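Local coordinates for protein putative Zn-dependent exopeptidase (Bacteroides vulgatus ATCC 8482, PDB 3GUX) that probably acts as a zinc-dependent aminopeptidase of peptidase family M28, removing residues from the N-terminal end of peptides, at residues A72-Y77 against S182-R187; T177-S182 against H254-K259. All coordinates share one frame; numbering follows the deposited sequence.

Interaction 1: A72-Y77 against S182-R187; sequences ADLIAY and SQYWAR
Tyr184 reaches from its helix to the strand and lays its ring against the methyl groups of Ala72 and Leu74. The CB of Ala72 sits over one face, 3.9 Å from the ring centroid and 19° off the normal. This is a CH-pi contact, shifted toward the hydroxyl end: Ala72 CB is 3.8 Å from Tyr184 CZ. Leu74 works at the root of the ring. Its CD2 comes within 3.6 Å of Tyr184 CD1 from an oblique direction, and the two side chains cross at about a right angle. No hydrogen bond crosses the contact. The ring gets there because CG of Tyr184 is anti to the backbone N (chi1 -176°). The contact joins helix 180-187 to strand 66-75, the outermost strand on one side of the mixed sheet in this phosphorylase/hydrolase-like fold. Ala72 and Leu74 are two apart on the strand, so both point to the helix. Their backbones pair with Ser84 and Leu82 of strand 81-91. Gln70, earlier on the same strand, also touches Tyr184. With an alanine here in place of Tyr184, Ala72 CB and Leu74 CD2 would probably lose the ring they pack on, and a gap would open between helix and strand.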
ATOM      1  N   ALA A  72      -5.827 -18.073   2.888  1.00 15.88           N
ATOM      2  CA  ALA A  72      -6.216 -18.786   1.673  1.00 15.15           C
ATOM      3  C   ALA A  72      -5.094 -19.643   1.118  1.00 14.36           C
ATOM      4  O   ALA A  72      -3.933 -19.258   1.202  1.00 15.25           O
ATOM      5  CB  ALA A  72      -6.623 -17.778   0.618  1.00 16.00           C
ATOM      6  N   ASP A  73      -5.446 -20.782   0.528  1.00 12.96           N
ATOM      7  CA  ASP A  73      -4.468 -21.630  -0.128  1.00 13.13           C
ATOM      8  C   ASP A  73      -4.391 -21.176  -1.565  1.00 13.11           C
ATOM      9  O   ASP A  73      -5.297 -21.430  -2.338  1.00 14.62           O
ATOM     10  CB  ASP A  73      -4.857 -23.118  -0.085  1.00 13.39           C
ATOM     11  CG  ASP A  73      -4.743 -23.728   1.296  1.00  6.16           C
ATOM     12  OD1 ASP A  73      -4.309 -23.061   2.243  1.00 11.65           O
ATOM     13  OD2 ASP A  73      -5.073 -24.907   1.426  1.00 15.47           O
ATOM     14  N   LEU A  74      -3.305 -20.517  -1.932  1.00 14.46           N
ATOM     15  CA  LEU A  74      -3.141 -20.031  -3.286  1.00 14.75           C
ATOM     16  C   LEU A  74      -2.086 -20.859  -4.037  1.00 14.46           C
ATOM     17  O   LEU A  74      -0.953 -20.962  -3.584  1.00 20.11           O
ATOM     18  CB  LEU A  74      -2.766 -18.571  -3.228  1.00 14.03           C
ATOM     19  CG  LEU A  74      -3.769 -17.647  -2.488  1.00 16.12           C
ATOM     20  CD1 LEU A  74      -3.275 -16.202  -2.578  1.00 12.43           C
ATOM     21  CD2 LEU A  74      -5.180 -17.759  -3.016  1.00 13.90           C
ATOM     22  N   ILE A  75      -2.455 -21.405  -5.192  1.00 14.93           N
ATOM     23  CA  ILE A  75      -1.549 -22.256  -5.982  1.00 18.67           C
ATOM     24  C   ILE A  75      -0.679 -21.414  -6.880  1.00 15.61           C
ATOM     25  O   ILE A  75      -1.179 -20.675  -7.713  1.00 19.84           O
ATOM     26  CB  ILE A  75      -2.286 -23.322  -6.822  1.00 17.77           C
ATOM     27  CG1 ILE A  75      -2.798 -24.478  -5.956  1.00 25.47           C
ATOM     28  CG2 ILE A  75      -1.352 -23.959  -7.903  1.00 21.73           C
ATOM     29  CD1 ILE A  75      -3.827 -24.126  -4.924  1.00 31.37           C
ATOM     30  N   ALA A  76       0.623 -21.524  -6.671  1.00 11.25           N
ATOM     31  CA  ALA A  76       1.617 -20.810  -7.424  1.00 11.85           C
ATOM     32  C   ALA A  76       1.918 -21.493  -8.763  1.00 13.65           C
ATOM     33  O   ALA A  76       1.433 -22.574  -9.048  1.00 14.38           O
ATOM     34  CB  ALA A  76       2.893 -20.663  -6.591  1.00 11.50           C
ATOM     35  N   TYR A  77       2.761 -20.839  -9.563  1.00 18.07           N
ATOM     36  CA  TYR A  77       3.088 -21.298 -10.928  1.00 20.04           C
ATOM     37  C   TYR A  77       3.645 -22.721 -10.993  1.00 18.67           C
ATOM     38  O   TYR A  77       3.389 -23.445 -11.955  1.00 19.67           O
ATOM     39  CB  TYR A  77       4.075 -20.321 -11.611  1.00 22.81           C
ATOM     40  CG  TYR A  77       5.495 -20.456 -11.112  1.00 34.49           C
ATOM     41  CD1 TYR A  77       5.917 -19.836  -9.920  1.00 43.11           C
ATOM     42  CD2 TYR A  77       6.417 -21.241 -11.806  1.00 45.97           C
ATOM     43  CE1 TYR A  77       7.206 -19.994  -9.451  1.00 46.65           C
ATOM     44  CE2 TYR A  77       7.713 -21.409 -11.333  1.00 49.76           C
ATOM     45  CZ  TYR A  77       8.100 -20.780 -10.158  1.00 48.01           C
ATOM     46  OH  TYR A  77       9.380 -20.941  -9.690  1.00 52.23           O
ATOM     47  N   SER A 182      -3.652 -10.250  -4.196  1.00 17.03           N
ATOM     48  CA  SER A 182      -4.556  -9.175  -4.645  1.00 16.38           C
ATOM     49  C   SER A 182      -5.589  -9.729  -5.636  1.00 15.94           C
ATOM     50  O   SER A 182      -6.735  -9.285  -5.645  1.00 12.63           O
ATOM     51  CB  SER A 182      -3.791  -7.992  -5.226  1.00 14.35           C
ATOM     52  OG  SER A 182      -3.079  -8.347  -6.373  1.00 16.58           O
ATOM     53  N   GLN A 183      -5.181 -10.666  -6.491  1.00 16.25           N
ATOM     54  CA  GLN A 183      -6.154 -11.336  -7.375  1.00 16.56           C
ATOM     55  C   GLN A 183      -7.217 -11.958  -6.512  1.00 13.79           C
ATOM     56  O   GLN A 183      -8.380 -11.849  -6.811  1.00 12.89           O
ATOM     57  CB  GLN A 183      -5.526 -12.421  -8.265  1.00 15.83           C
ATOM     58  CG  GLN A 183      -4.943 -11.885  -9.551  1.00 19.29           C
ATOM     59  CD  GLN A 183      -4.145 -12.916 -10.324  1.00 21.08           C
ATOM     60  OE1 GLN A 183      -2.950 -13.120 -10.068  1.00 24.57           O
ATOM     61  NE2 GLN A 183      -4.769 -13.511 -11.316  1.00 13.92           N
ATOM     62  N   TYR A 184      -6.797 -12.624  -5.443  1.00 15.79           N
ATOM     63  CA  TYR A 184      -7.734 -13.224  -4.508  1.00 15.95           C
ATOM     64  C   TYR A 184      -8.599 -12.147  -3.880  1.00 14.36           C
ATOM     65  O   TYR A 184      -9.834 -12.213  -3.918  1.00 12.30           O
ATOM     66  CB  TYR A 184      -6.992 -14.011  -3.421  1.00 12.73           C
ATOM     67  CG  TYR A 184      -7.919 -14.733  -2.488  1.00 16.35           C
ATOM     68  CD1 TYR A 184      -8.372 -16.025  -2.782  1.00 18.00           C
ATOM     69  CD2 TYR A 184      -8.376 -14.128  -1.328  1.00 15.11           C
ATOM     70  CE1 TYR A 184      -9.222 -16.675  -1.939  1.00 13.00           C
ATOM     71  CE2 TYR A 184      -9.232 -14.781  -0.488  1.00 18.34           C
ATOM     72  CZ  TYR A 184      -9.658 -16.037  -0.800  1.00 17.21           C
ATOM     73  OH  TYR A 184     -10.499 -16.670   0.056  1.00 23.24           O
ATOM     74  N   TRP A 185      -7.941 -11.131  -3.340  1.00 18.06           N
ATOM     75  CA  TRP A 185      -8.655 -10.065  -2.655  1.00 16.80           C
ATOM     76  C   TRP A 185      -9.637  -9.321  -3.555  1.00 16.62           C
ATOM     77  O   TRP A 185     -10.764  -9.149  -3.174  1.00 15.87           O
ATOM     78  CB  TRP A 185      -7.697  -9.045  -2.035  1.00 16.07           C
ATOM     79  CG  TRP A 185      -8.490  -7.909  -1.326  1.00 11.25           C
ATOM     80  CD1 TRP A 185      -9.021  -7.949  -0.069  1.00 17.15           C
ATOM     81  CD2 TRP A 185      -8.860  -6.631  -1.872  1.00 11.70           C
ATOM     82  NE1 TRP A 185      -9.693  -6.776   0.209  1.00 16.71           N
ATOM     83  CE2 TRP A 185      -9.608  -5.947  -0.877  1.00  9.98           C
ATOM     84  CE3 TRP A 185      -8.628  -5.991  -3.095  1.00 13.09           C
ATOM     85  CZ2 TRP A 185     -10.126  -4.652  -1.067  1.00 16.29           C
ATOM     86  CZ3 TRP A 185      -9.148  -4.674  -3.279  1.00 11.96           C
ATOM     87  CH2 TRP A 185      -9.885  -4.037  -2.270  1.00 10.06           C
ATOM     88  N   ALA A 186      -9.198  -8.874  -4.732  1.00 18.22           N
ATOM     89  CA  ALA A 186     -10.064  -8.075  -5.589  1.00 18.30           C
ATOM     90  C   ALA A 186     -11.248  -8.906  -6.001  1.00 19.85           C
ATOM     91  O   ALA A 186     -12.357  -8.438  -5.873  1.00 17.03           O
ATOM     92  CB  ALA A 186      -9.315  -7.488  -6.806  1.00 19.43           C
ATOM     93  N   ARG A 187     -11.019 -10.160  -6.422  1.00 22.14           N
ATOM     94  CA  ARG A 187     -12.103 -11.064  -6.837  1.00 21.20           C
ATOM     95  C   ARG A 187     -13.198 -11.154  -5.776  1.00 21.53           C
ATOM     96  O   ARG A 187     -14.394 -10.980  -6.083  1.00 19.55           O
ATOM     97  CB  ARG A 187     -11.566 -12.479  -7.150  1.00 18.91           C
TER

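Interaction 2: T177-S182 against H254-K259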
ATOM      1  N   THR A 177       0.429 -15.181 -12.800  1.00 36.39           N
ATOM      2  CA  THR A 177       0.956 -15.921 -11.605  1.00 32.25           C
ATOM      3  C   THR A 177       1.619 -15.023 -10.495  1.00 29.65           C
ATOM      4  O   THR A 177       2.075 -15.515  -9.443  1.00 26.85           O
ATOM      5  CB  THR A 177       1.959 -16.893 -12.059  1.00 30.93           C
ATOM      6  OG1 THR A 177       3.051 -16.151 -12.615  1.00 30.90           O
ATOM      7  CG2 THR A 177       1.334 -17.779 -13.106  1.00 32.73           C
ATOM      8  N   TRP A 178       1.743 -13.723 -10.786  1.00 25.48           N
ATOM      9  CA  TRP A 178       2.162 -12.729  -9.843  1.00 23.08           C
ATOM     10  C   TRP A 178       0.858 -12.282  -9.209  1.00 21.45           C
ATOM     11  O   TRP A 178      -0.237 -12.610  -9.706  1.00 19.06           O
ATOM     12  CB  TRP A 178       2.806 -11.516 -10.519  1.00 25.41           C
ATOM     13  CG  TRP A 178       4.047 -11.740 -11.346  1.00 39.87           C
ATOM     14  CD1 TRP A 178       4.134 -11.740 -12.705  1.00 51.43           C
ATOM     15  CD2 TRP A 178       5.385 -11.947 -10.864  1.00 52.17           C
ATOM     16  NE1 TRP A 178       5.437 -11.944 -13.099  1.00 55.37           N
ATOM     17  CE2 TRP A 178       6.220 -12.082 -11.988  1.00 52.45           C
ATOM     18  CE3 TRP A 178       5.951 -12.038  -9.591  1.00 57.81           C
ATOM     19  CZ2 TRP A 178       7.584 -12.308 -11.880  1.00 58.41           C
ATOM     20  CZ3 TRP A 178       7.316 -12.268  -9.480  1.00 60.62           C
ATOM     21  CH2 TRP A 178       8.114 -12.402 -10.619  1.00 63.61           C
ATOM     22  N   CYS A 179       0.967 -11.514  -8.140  1.00 17.59           N
ATOM     23  CA  CYS A 179      -0.179 -10.868  -7.484  1.00 17.74           C
ATOM     24  C   CYS A 179      -1.298 -11.798  -7.112  1.00 15.30           C
ATOM     25  O   CYS A 179      -2.440 -11.493  -7.395  1.00 11.16           O
ATOM     26  CB  CYS A 179      -0.743  -9.739  -8.407  1.00 16.75           C
ATOM     27  SG  CYS A 179       0.541  -8.601  -8.886  1.00 18.64           S
ATOM     28  N   LEU A 180      -0.980 -12.933  -6.500  1.00 13.82           N
ATOM     29  CA  LEU A 180      -2.001 -13.914  -6.189  1.00 13.21           C
ATOM     30  C   LEU A 180      -2.881 -13.457  -5.046  1.00 12.81           C
ATOM     31  O   LEU A 180      -4.074 -13.723  -5.063  1.00 11.70           O
ATOM     32  CB  LEU A 180      -1.371 -15.286  -5.891  1.00 13.45           C
ATOM     33  CG  LEU A 180      -0.585 -15.927  -7.045  1.00 16.07           C
ATOM     34  CD1 LEU A 180       0.179 -17.178  -6.577  1.00 20.16           C
ATOM     35  CD2 LEU A 180      -1.507 -16.284  -8.224  1.00 16.91           C
ATOM     36  N   GLY A 181      -2.319 -12.741  -4.075  1.00 13.64           N
ATOM     37  CA  GLY A 181      -3.106 -12.255  -2.949  1.00 16.95           C
ATOM     38  C   GLY A 181      -4.094 -11.180  -3.352  1.00 16.53           C
ATOM     39  O   GLY A 181      -5.243 -11.187  -2.889  1.00 16.59           O
ATOM     40  N   SER A 182      -3.652 -10.250  -4.196  1.00 17.03           N
ATOM     41  CA  SER A 182      -4.556  -9.175  -4.645  1.00 16.38           C
ATOM     42  C   SER A 182      -5.589  -9.729  -5.636  1.00 15.94           C
ATOM     43  O   SER A 182      -6.735  -9.285  -5.645  1.00 12.63           O
ATOM     44  CB  SER A 182      -3.791  -7.992  -5.226  1.00 14.35           C
ATOM     45  OG  SER A 182      -3.079  -8.347  -6.373  1.00 16.58           O
ATOM     46  N   HIS A 254      -2.322  -3.155  -8.192  1.00 11.47           N
ATOM     47  CA  HIS A 254      -3.312  -2.162  -8.601  1.00 12.95           C
ATOM     48  C   HIS A 254      -4.088  -2.589  -9.852  1.00 15.49           C
ATOM     49  O   HIS A 254      -5.233  -2.189  -9.997  1.00 17.62           O
ATOM     50  CB  HIS A 254      -2.655  -0.804  -8.800  1.00 11.28           C
ATOM     51  CG  HIS A 254      -1.727  -0.727  -9.965  1.00 10.46           C
ATOM     52  ND1 HIS A 254      -0.693  -1.616 -10.164  1.00 12.74           N
ATOM     53  CD2 HIS A 254      -1.636   0.180 -10.957  1.00  7.75           C
ATOM     54  CE1 HIS A 254      -0.031  -1.278 -11.256  1.00 13.11           C
ATOM     55  NE2 HIS A 254      -0.579  -0.184 -11.751  1.00 15.79           N
ATOM     56  N   ILE A 255      -3.465  -3.376 -10.738  1.00 15.34           N
ATOM     57  CA  ILE A 255      -4.145  -3.901 -11.918  1.00 16.75           C
ATOM     58  C   ILE A 255      -5.331  -4.737 -11.498  1.00 12.99           C
ATOM     59  O   ILE A 255      -6.411  -4.584 -12.046  1.00 14.67           O
ATOM     60  CB  ILE A 255      -3.214  -4.758 -12.816  1.00 20.63           C
ATOM     61  CG1 ILE A 255      -2.127  -3.877 -13.447  1.00 23.29           C
ATOM     62  CG2 ILE A 255      -4.019  -5.485 -13.912  1.00 20.02           C
ATOM     63  CD1 ILE A 255      -1.318  -4.591 -14.534  1.00 25.38           C
ATOM     64  N   TYR A 256      -5.135  -5.616 -10.520  1.00 14.39           N
ATOM     65  CA  TYR A 256      -6.230  -6.495 -10.066  1.00 14.07           C
ATOM     66  C   TYR A 256      -7.276  -5.717  -9.252  1.00 14.98           C
ATOM     67  O   TYR A 256      -8.458  -5.728  -9.626  1.00 14.72           O
ATOM     68  CB  TYR A 256      -5.651  -7.726  -9.386  1.00 14.62           C
ATOM     69  CG  TYR A 256      -4.808  -8.457 -10.406  1.00 12.47           C
ATOM     70  CD1 TYR A 256      -5.403  -9.122 -11.469  1.00 18.38           C
ATOM     71  CD2 TYR A 256      -3.435  -8.396 -10.371  1.00 12.69           C
ATOM     72  CE1 TYR A 256      -4.635  -9.762 -12.435  1.00 13.56           C
ATOM     73  CE2 TYR A 256      -2.665  -9.015 -11.334  1.00 12.50           C
ATOM     74  CZ  TYR A 256      -3.256  -9.712 -12.345  1.00 12.52           C
ATOM     75  OH  TYR A 256      -2.477 -10.342 -13.304  1.00 15.87           O
ATOM     76  N   VAL A 257      -6.853  -4.988  -8.212  1.00 15.18           N
ATOM     77  CA  VAL A 257      -7.770  -4.086  -7.455  1.00 15.60           C
ATOM     78  C   VAL A 257      -8.765  -3.411  -8.377  1.00 15.70           C
ATOM     79  O   VAL A 257      -9.997  -3.484  -8.180  1.00 15.31           O
ATOM     80  CB  VAL A 257      -6.977  -2.992  -6.657  1.00 17.18           C
ATOM     81  CG1 VAL A 257      -7.827  -1.799  -6.403  1.00 14.59           C
ATOM     82  CG2 VAL A 257      -6.428  -3.567  -5.351  1.00 13.95           C
ATOM     83  N   ASN A 258      -8.236  -2.777  -9.416  1.00 13.30           N
ATOM     84  CA  ASN A 258      -9.078  -2.118 -10.405  1.00  9.26           C
ATOM     85  C   ASN A 258     -10.033  -3.048 -11.198  1.00 13.93           C
ATOM     86  O   ASN A 258     -11.114  -2.620 -11.634  1.00 10.80           O
ATOM     87  CB  ASN A 258      -8.171  -1.350 -11.378  1.00  7.90           C
ATOM     88  CG  ASN A 258      -8.928  -0.593 -12.422  1.00 14.92           C
ATOM     89  OD1 ASN A 258      -8.649  -0.709 -13.626  1.00 22.54           O
ATOM     90  ND2 ASN A 258      -9.943   0.157 -11.995  1.00 12.71           N
ATOM     91  N   LYS A 259      -9.669  -4.312 -11.344  1.00 15.84           N
ATOM     92  CA  LYS A 259     -10.458  -5.226 -12.166  1.00 14.03           C
ATOM     93  C   LYS A 259     -11.404  -6.114 -11.392  1.00 14.30           C
ATOM     94  O   LYS A 259     -12.605  -6.052 -11.598  1.00 13.19           O
ATOM     95  CB  LYS A 259      -9.514  -6.019 -13.025  1.00 17.46           C
ATOM     96  CG  LYS A 259      -8.983  -5.177 -14.155  1.00 23.77           C
ATOM     97  CD  LYS A 259      -7.942  -5.934 -14.961  1.00 30.31           C
ATOM     98  CE  LYS A 259      -7.795  -5.289 -16.337  1.00 37.47           C
ATOM     99  NZ  LYS A 259      -6.882  -6.066 -17.201  1.00 44.07           N
TER
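Tyr256 leans from its helix against Cys179 and Ser182, and its atoms meet them in turn. CB comes first. It lies 4.0 Å from Ser182 OG, a loose van der Waals approach. CG is anti to the carbonyl carbon (chi1 -61°), which carries the ring from this point toward the start of the other helix. On the ring, CD2 meets two residues. Cys179 CB is 3.6 Å from Tyr256 CD2, and Ser182 OG comes near the same carbon, both obliquely. CE2 of Tyr256 is likewise 3.6 Å from Cys179 CB. The sulfur stands further along, with Cys179 SG 4.1 Å from Tyr256 CE2. It lies at the ring edge, 79° off the normal and 5.2 Å from the centroid of the Tyr256 ring, in a sulfur-aromatic contact.

Cys179 holds the N-cap position of helix 180-187, so the ring packs where a loop turns into a helix of the alpha/beta fold. The partner helix, 253-260, is followed after a short connection by strand 265-269, an outermost strand of the sheet, and touches it through His254 and Val257.

At the tip, OH of Tyr256 hydrogen-bonds Asp176 OD1, one residue before Thr177, which anchors the far end of the ring. Back near the CB of Tyr256, Ser182 OG makes a weak bond to Cys179 O and hydrogen-bonds Asp253 OD1, at the start of the helix that carries Tyr256.

Interactions 1 and 2 share Ser182 and both use helix 180-187, and their centres are about 8 Å apart. The helix stands between strand 66-75 and helix 253-260. Tyr184 packs on strand 66-75, while Ser182 and the N-cap Cys179 pack on Tyr256 of helix 253-260. Other residues bridge the two contacts. Gln183 CG lies 3.4 Å from Tyr256 CD1, and Ala186 CB is 3.4 Å from Tyr256 O. Trp185 CZ3 packs 3.6 Å from Val257 CG2. Interaction 2 is buried; interaction 1 is nearer the surface, its centre about 17 Å from the chain centre against 13 Å. Both are structural packing between elements of the fold.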